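Local coordinates for mandelate racemase / muconate lactonizing enzyme family protein (PDB 4DXK), which belongs to the mandelate racemase subgroup of the enolase superfamily and probably acts as a lyase or isomerase on an unidentified substrate, at residues 57-62 / 93-98; 19-24 / 378-383. One frame throughout, in Å; residues are numbered along the deposited sequence. Where two conformers were deposited one is given.

Interaction 1 of 2, residues 57-62 / 93-98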
loop_
_atom_site.group_PDB
_atom_site.type_symbol
_atom_site.label_atom_id
_atom_site.label_comp_id
_atom_site.label_asym_id
_atom_site.label_seq_id
_atom_site.Cartn_x
_atom_site.Cartn_y
_atom_site.Cartn_z
ATOM N N ASP A 57 -15.545 -15.833 41.770
ATOM C CA ASP A 57 -15.525 -17.210 41.299
ATOM C C ASP A 57 -14.295 -17.394 40.402
ATOM O O ASP A 57 -14.206 -16.783 39.335
ATOM C CB ASP A 57 -16.817 -17.453 40.514
ATOM C CG ASP A 57 -16.958 -18.868 40.004
ATOM O OD1 ASP A 57 -15.975 -19.638 40.012
ATOM O OD2 ASP A 57 -18.088 -19.206 39.580
ATOM N N PRO A 58 -13.333 -18.239 40.817
ATOM C CA PRO A 58 -12.097 -18.386 40.039
ATOM C C PRO A 58 -12.311 -19.080 38.696
ATOM O O PRO A 58 -11.425 -18.990 37.846
ATOM C CB PRO A 58 -11.228 -19.262 40.949
ATOM C CG PRO A 58 -12.247 -20.107 41.702
ATOM C CD PRO A 58 -13.374 -19.149 41.980
ATOM N N LEU A 59 -13.437 -19.769 38.514
ATOM C CA LEU A 59 -13.676 -20.491 37.265
ATOM C C LEU A 59 -14.051 -19.578 36.095
ATOM O O LEU A 59 -14.051 -20.025 34.944
ATOM C CB LEU A 59 -14.753 -21.568 37.442
ATOM C CG LEU A 59 -14.459 -22.700 38.423
ATOM C CD1 LEU A 59 -15.594 -23.725 38.414
ATOM C CD2 LEU A 59 -13.134 -23.353 38.095
ATOM N N GLN A 60 -14.402 -18.323 36.370
ATOM C CA GLN A 60 -14.688 -17.371 35.288
ATOM C C GLN A 60 -13.376 -16.794 34.779
ATOM O O GLN A 60 -13.071 -15.619 34.991
ATOM C CB GLN A 60 -15.617 -16.265 35.784
ATOM C CG GLN A 60 -16.988 -16.773 36.236
ATOM C CD GLN A 60 -17.870 -15.662 36.730
ATOM O OE1 GLN A 60 -17.652 -15.122 37.811
ATOM N NE2 GLN A 60 -18.861 -15.285 35.933
ATOM N N ILE A 61 -12.570 -17.638 34.140
ATOM C CA ILE A 61 -11.184 -17.291 33.834
ATOM C C ILE A 61 -11.068 -16.152 32.826
ATOM O O ILE A 61 -10.356 -15.174 33.056
ATOM C CB ILE A 61 -10.368 -18.522 33.378
ATOM C CG1 ILE A 61 -10.352 -19.580 34.485
ATOM C CG2 ILE A 61 -8.940 -18.120 32.999
ATOM C CD1 ILE A 61 -9.471 -20.790 34.175
ATOM N N ASP A 62 -11.777 -16.269 31.710
ATOM C CA ASP A 62 -11.750 -15.218 30.696
ATOM C C ASP A 62 -12.239 -13.891 31.267
ATOM O O ASP A 62 -11.684 -12.830 30.960
ATOM C CB ASP A 62 -12.593 -15.613 29.484
ATOM C CG ASP A 62 -11.882 -16.603 28.589
ATOM O OD1 ASP A 62 -10.671 -16.427 28.325
ATOM O OD2 ASP A 62 -12.531 -17.569 28.143
ATOM N N ASP A 93 -4.659 -23.771 37.131
ATOM C CA ASP A 93 -4.354 -24.841 38.082
ATOM C C ASP A 93 -5.601 -25.200 38.909
ATOM O O ASP A 93 -5.931 -26.376 39.038
ATOM C CB ASP A 93 -3.196 -24.384 38.973
ATOM C CG ASP A 93 -2.579 -25.503 39.791
ATOM O OD1 ASP A 93 -2.500 -26.668 39.324
ATOM O OD2 ASP A 93 -2.153 -25.178 40.922
ATOM N N ILE A 94 -6.310 -24.198 39.431
ATOM C CA ILE A 94 -7.565 -24.449 40.149
ATOM C C ILE A 94 -8.583 -25.171 39.265
ATOM O O ILE A 94 -9.207 -26.132 39.696
ATOM C CB ILE A 94 -8.184 -23.133 40.672
ATOM C CG1 ILE A 94 -7.380 -22.605 41.856
ATOM C CG2 ILE A 94 -9.649 -23.313 41.065
ATOM C CD1 ILE A 94 -7.642 -21.156 42.166
ATOM N N PHE A 95 -8.755 -24.699 38.033
ATOM C CA PHE A 95 -9.733 -25.269 37.111
ATOM C C PHE A 95 -9.389 -26.748 36.857
ATOM O O PHE A 95 -10.270 -27.613 36.888
ATOM C CB PHE A 95 -9.712 -24.416 35.833
ATOM C CG PHE A 95 -10.747 -24.776 34.779
ATOM C CD1 PHE A 95 -11.860 -25.550 35.056
ATOM C CD2 PHE A 95 -10.581 -24.288 33.487
ATOM C CE1 PHE A 95 -12.782 -25.841 34.047
ATOM C CE2 PHE A 95 -11.493 -24.582 32.485
ATOM C CZ PHE A 95 -12.591 -25.350 32.772
ATOM N N GLY A 96 -8.109 -27.052 36.663
ATOM C CA GLY A 96 -7.683 -28.432 36.495
ATOM C C GLY A 96 -7.962 -29.295 37.715
ATOM O O GLY A 96 -8.488 -30.408 37.613
ATOM N N LYS A 97 -7.625 -28.784 38.888
ATOM C CA LYS A 97 -7.914 -29.526 40.109
ATOM C C LYS A 97 -9.414 -29.735 40.312
ATOM O O LYS A 97 -9.837 -30.810 40.756
ATOM C CB LYS A 97 -7.298 -28.837 41.318
ATOM C CG LYS A 97 -5.795 -28.875 41.305
ATOM C CD LYS A 97 -5.238 -28.179 42.531
ATOM C CE LYS A 97 -3.741 -28.033 42.434
ATOM N NZ LYS A 97 -3.153 -27.443 43.660
ATOM N N ALA A 98 -10.223 -28.727 40.003
ATOM C CA ALA A 98 -11.674 -28.819 40.193
ATOM C C ALA A 98 -12.298 -29.868 39.282
ATOM O O ALA A 98 -13.331 -30.458 39.613
ATOM C CB ALA A 98 -12.330 -27.465 39.955
#
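Leu59 and Ile61 both reach the ring of Phe95, and Pro58 meets Ile94 one residue earlier, a worked example of how a turn can be fitted to a helix by apolar side chains alone. The closest approach is made by the end of Ile61, whose CD1 lies 3.7 Å from Phe95 CD2 and also touches the CB of that residue. At the opposite ortho carbon, Phe95 CD1, Leu59 CD2 arrives at 4.0 Å, its side chain crossing that of Phe95 at about a right angle. Two methyls thus hold the two ortho positions of one ring. The ring reaches them because its CG lies anti to the backbone N (chi1 -175°). Beside this pair, Pro58 CG rests 4.2 Å from Ile94 CG2, again nearly perpendicular.

Polar bonds serve the turn itself. Asp57 OD1 accepts from Leu59 N at 3.0 Å, met from above the carboxylate plane, and this Asx turn falls within a type I beta turn from Asp57 to Gln60. Gln60 then takes the N-cap position of helix 61-68. A second subunit adds further partners: Leu59 O and Gln60 NE2 bond to Gln105 NE2 and Phe110 O of that neighbouring subunit, and its Gln105 also packs on Phe95.

Far from the metal site, the contact joins the turn before helix 61-68 to the last turns of helix 79-99, turn-to-helix packing inside the N-terminal capping domain of the enolase superfamily.

Interaction 2 of 2, residues 19-24 / 378-383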
loop_
_atom_site.group_PDB
_atom_site.type_symbol
_atom_site.label_atom_id
_atom_site.label_comp_id
_atom_site.label_asym_id
_atom_site.label_seq_id
_atom_site.Cartn_x
_atom_site.Cartn_y
_atom_site.Cartn_z
ATOM N N TRP A 19 6.007 -16.465 43.359
ATOM C CA TRP A 19 4.856 -17.360 43.272
ATOM C C TRP A 19 3.614 -16.670 43.801
ATOM O O TRP A 19 3.670 -15.898 44.774
ATOM C CB TRP A 19 5.110 -18.692 43.993
ATOM C CG TRP A 19 6.209 -19.421 43.326
ATOM C CD1 TRP A 19 6.108 -20.219 42.223
ATOM C CD2 TRP A 19 7.601 -19.345 43.643
ATOM N NE1 TRP A 19 7.348 -20.684 41.861
ATOM C CE2 TRP A 19 8.286 -20.150 42.710
ATOM C CE3 TRP A 19 8.337 -18.682 44.631
ATOM C CZ2 TRP A 19 9.675 -20.312 42.737
ATOM C CZ3 TRP A 19 9.712 -18.843 44.656
ATOM C CH2 TRP A 19 10.365 -19.652 43.719
ATOM N N VAL A 20 2.495 -16.932 43.139
ATOM C CA VAL A 20 1.199 -16.423 43.556
ATOM C C VAL A 20 0.309 -17.627 43.793
ATOM O O VAL A 20 0.133 -18.469 42.900
ATOM C CB VAL A 20 0.586 -15.523 42.464
ATOM C CG1 VAL A 20 -0.838 -15.098 42.835
ATOM C CG2 VAL A 20 1.460 -14.307 42.218
ATOM N N LEU A 21 -0.242 -17.723 44.995
ATOM C CA LEU A 21 -1.115 -18.835 45.365
ATOM C C LEU A 21 -2.515 -18.302 45.608
ATOM O O LEU A 21 -2.716 -17.366 46.392
ATOM C CB LEU A 21 -0.594 -19.577 46.598
ATOM C CG LEU A 21 0.621 -20.479 46.363
ATOM C CD1 LEU A 21 1.904 -19.678 46.267
ATOM C CD2 LEU A 21 0.733 -21.536 47.448
ATOM N N VAL A 22 -3.478 -18.874 44.903
ATOM C CA VAL A 22 -4.861 -18.434 44.981
ATOM C C VAL A 22 -5.643 -19.472 45.781
ATOM O O VAL A 22 -5.839 -20.609 45.332
ATOM C CB VAL A 22 -5.464 -18.264 43.571
ATOM C CG1 VAL A 22 -6.920 -17.837 43.667
ATOM C CG2 VAL A 22 -4.673 -17.237 42.770
ATOM N N HIS A 23 -6.049 -19.092 46.989
ATOM C CA HIS A 23 -6.778 -19.994 47.873
ATOM C C HIS A 23 -8.278 -19.821 47.650
ATOM O O HIS A 23 -8.740 -18.724 47.314
ATOM C CB HIS A 23 -6.450 -19.688 49.331
ATOM C CG HIS A 23 -5.007 -19.861 49.677
ATOM N ND1 HIS A 23 -4.554 -20.903 50.456
ATOM C CD2 HIS A 23 -3.916 -19.123 49.365
ATOM C CE1 HIS A 23 -3.243 -20.800 50.606
ATOM N NE2 HIS A 23 -2.833 -19.727 49.954
ATOM N N THR A 24 -9.031 -20.900 47.844
ATOM C CA THR A 24 -10.478 -20.887 47.657
ATOM C C THR A 24 -11.202 -21.457 48.865
ATOM O O THR A 24 -10.614 -22.165 49.693
ATOM C CB THR A 24 -10.896 -21.704 46.407
ATOM O OG1 THR A 24 -10.527 -23.082 46.574
ATOM C CG2 THR A 24 -10.235 -21.149 45.146
ATOM N N MET A 378 1.759 -30.110 39.856
ATOM C CA MET A 378 2.783 -29.807 40.845
ATOM C C MET A 378 2.277 -28.790 41.848
ATOM O O MET A 378 1.370 -28.011 41.558
ATOM C CB MET A 378 4.021 -29.236 40.158
ATOM C CG MET A 378 3.806 -27.787 39.762
ATOM S SD MET A 378 4.725 -27.087 38.400
ATOM C CE MET A 378 6.406 -27.167 38.948
ATOM N N GLU A 379 2.862 -28.842 43.047
ATOM C CA GLU A 379 2.603 -27.890 44.125
ATOM C C GLU A 379 3.950 -27.388 44.656
ATOM O O GLU A 379 4.986 -27.961 44.334
ATOM C CB GLU A 379 1.827 -28.572 45.259
ATOM C CG GLU A 379 0.347 -28.857 44.971
ATOM C CD GLU A 379 0.123 -29.973 43.952
ATOM O OE1 GLU A 379 0.842 -30.995 44.005
ATOM O OE2 GLU A 379 -0.783 -29.829 43.100
ATOM N N LEU A 380 3.951 -26.318 45.450
ATOM C CA LEU A 380 5.164 -25.935 46.161
ATOM C C LEU A 380 5.565 -27.079 47.088
ATOM O O LEU A 380 4.713 -27.765 47.678
ATOM C CB LEU A 380 4.983 -24.638 46.952
ATOM C CG LEU A 380 4.918 -23.357 46.122
ATOM C CD1 LEU A 380 4.891 -22.143 47.031
ATOM C CD2 LEU A 380 6.084 -23.260 45.154
ATOM N N HIS A 381 6.869 -27.299 47.186
ATOM C CA HIS A 381 7.401 -28.399 47.971
ATOM C C HIS A 381 7.050 -28.187 49.444
ATOM O O HIS A 381 7.108 -27.057 49.933
ATOM C CB HIS A 381 8.918 -28.460 47.786
ATOM C CG HIS A 381 9.525 -29.781 48.140
ATOM N ND1 HIS A 381 9.705 -30.191 49.443
ATOM C CD2 HIS A 381 10.010 -30.777 47.360
ATOM C CE1 HIS A 381 10.269 -31.387 49.452
ATOM N NE2 HIS A 381 10.468 -31.763 48.200
ATOM N N PRO A 382 6.663 -29.260 50.159
ATOM C CA PRO A 382 6.354 -29.075 51.583
ATOM C C PRO A 382 7.567 -28.552 52.345
ATOM O O PRO A 382 8.697 -28.851 51.949
ATOM C CB PRO A 382 5.966 -30.485 52.056
ATOM C CG PRO A 382 6.444 -31.416 50.990
ATOM C CD PRO A 382 6.404 -30.639 49.710
ATOM N N ASP A 383 7.314 -27.796 53.411
ATOM C CA ASP A 383 8.325 -27.025 54.144
ATOM C C ASP A 383 9.524 -26.558 53.321
ATOM O O ASP A 383 10.663 -26.954 53.575
ATOM C CB ASP A 383 8.785 -27.717 55.432
ATOM C CG ASP A 383 9.107 -26.716 56.536
ATOM O OD1 ASP A 383 8.219 -25.907 56.881
ATOM O OD2 ASP A 383 10.248 -26.714 57.039
#
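Leu380 carries its CG anti to the carbonyl carbon (chi1 -73°) and CD1 and CD2 divide at its end, which lets one side chain serve two residues of strand 17-24. Leu21 adopts a similar first torsion, with CG beside its own backbone N, and presents CD1 to the incoming loop. The two leucines meet methyl to methyl, CD1 of Leu21 lying 3.9 Å from CD1 of Leu380.

The other branch finds an aromatic partner. Leu380 CD2 stands over one face of the Trp19 indole, 4.2 Å from the centroid of the five-membered ring and only 8° off the ring normal, a CH-pi contact with the pyrrole part of the indole rather than its benzene part. The nearest single ring atom is Trp19 CD1, also 4.2 Å from that methyl. Rotation of the indole is further restrained by a hydrogen bond from Trp19 NE1 to Glu33 OE1, so the polar corner of the ring is satisfied while its face receives the methyl. One leucine therefore bridges two strand residues two positions apart, which share one side of the strand.

Beyond Leu380 the loop has its own polar link. His381 ND1 donates to Pro382 O at 3.0 Å, the bond nearly straight at 170°, with the acceptor close to the plane of the imidazole.

The surroundings show how the loop between strands 367-369 and 390-396 is laid against the capping domain. Strand 17-24 runs between strands 3-11 and 30-35; Leu21 also touches Val9, and Val22 turns to helix 79-99. Helix 323-335 joins from the barrel domain, its Val324 touching both Trp19 and Met378.

From the N terminus, the chain first lays down strand 17-24, then passes through 57-62 and reaches 93-98, where interaction 1 closes a short, mostly helical loop within the capping domain. The strand waits far longer for its partner: 378-383 comes only in the loop between strands 367-369 and 390-396, so interaction 2 closes a loop that holds interaction 1 nested inside it. Their centres are 15 Å apart, yet they touch. Ile94 packs on Val22 and Thr24, and Pro58 also meets Thr24. Together they tie the capping domain's helices and sheet to that late loop of the chain.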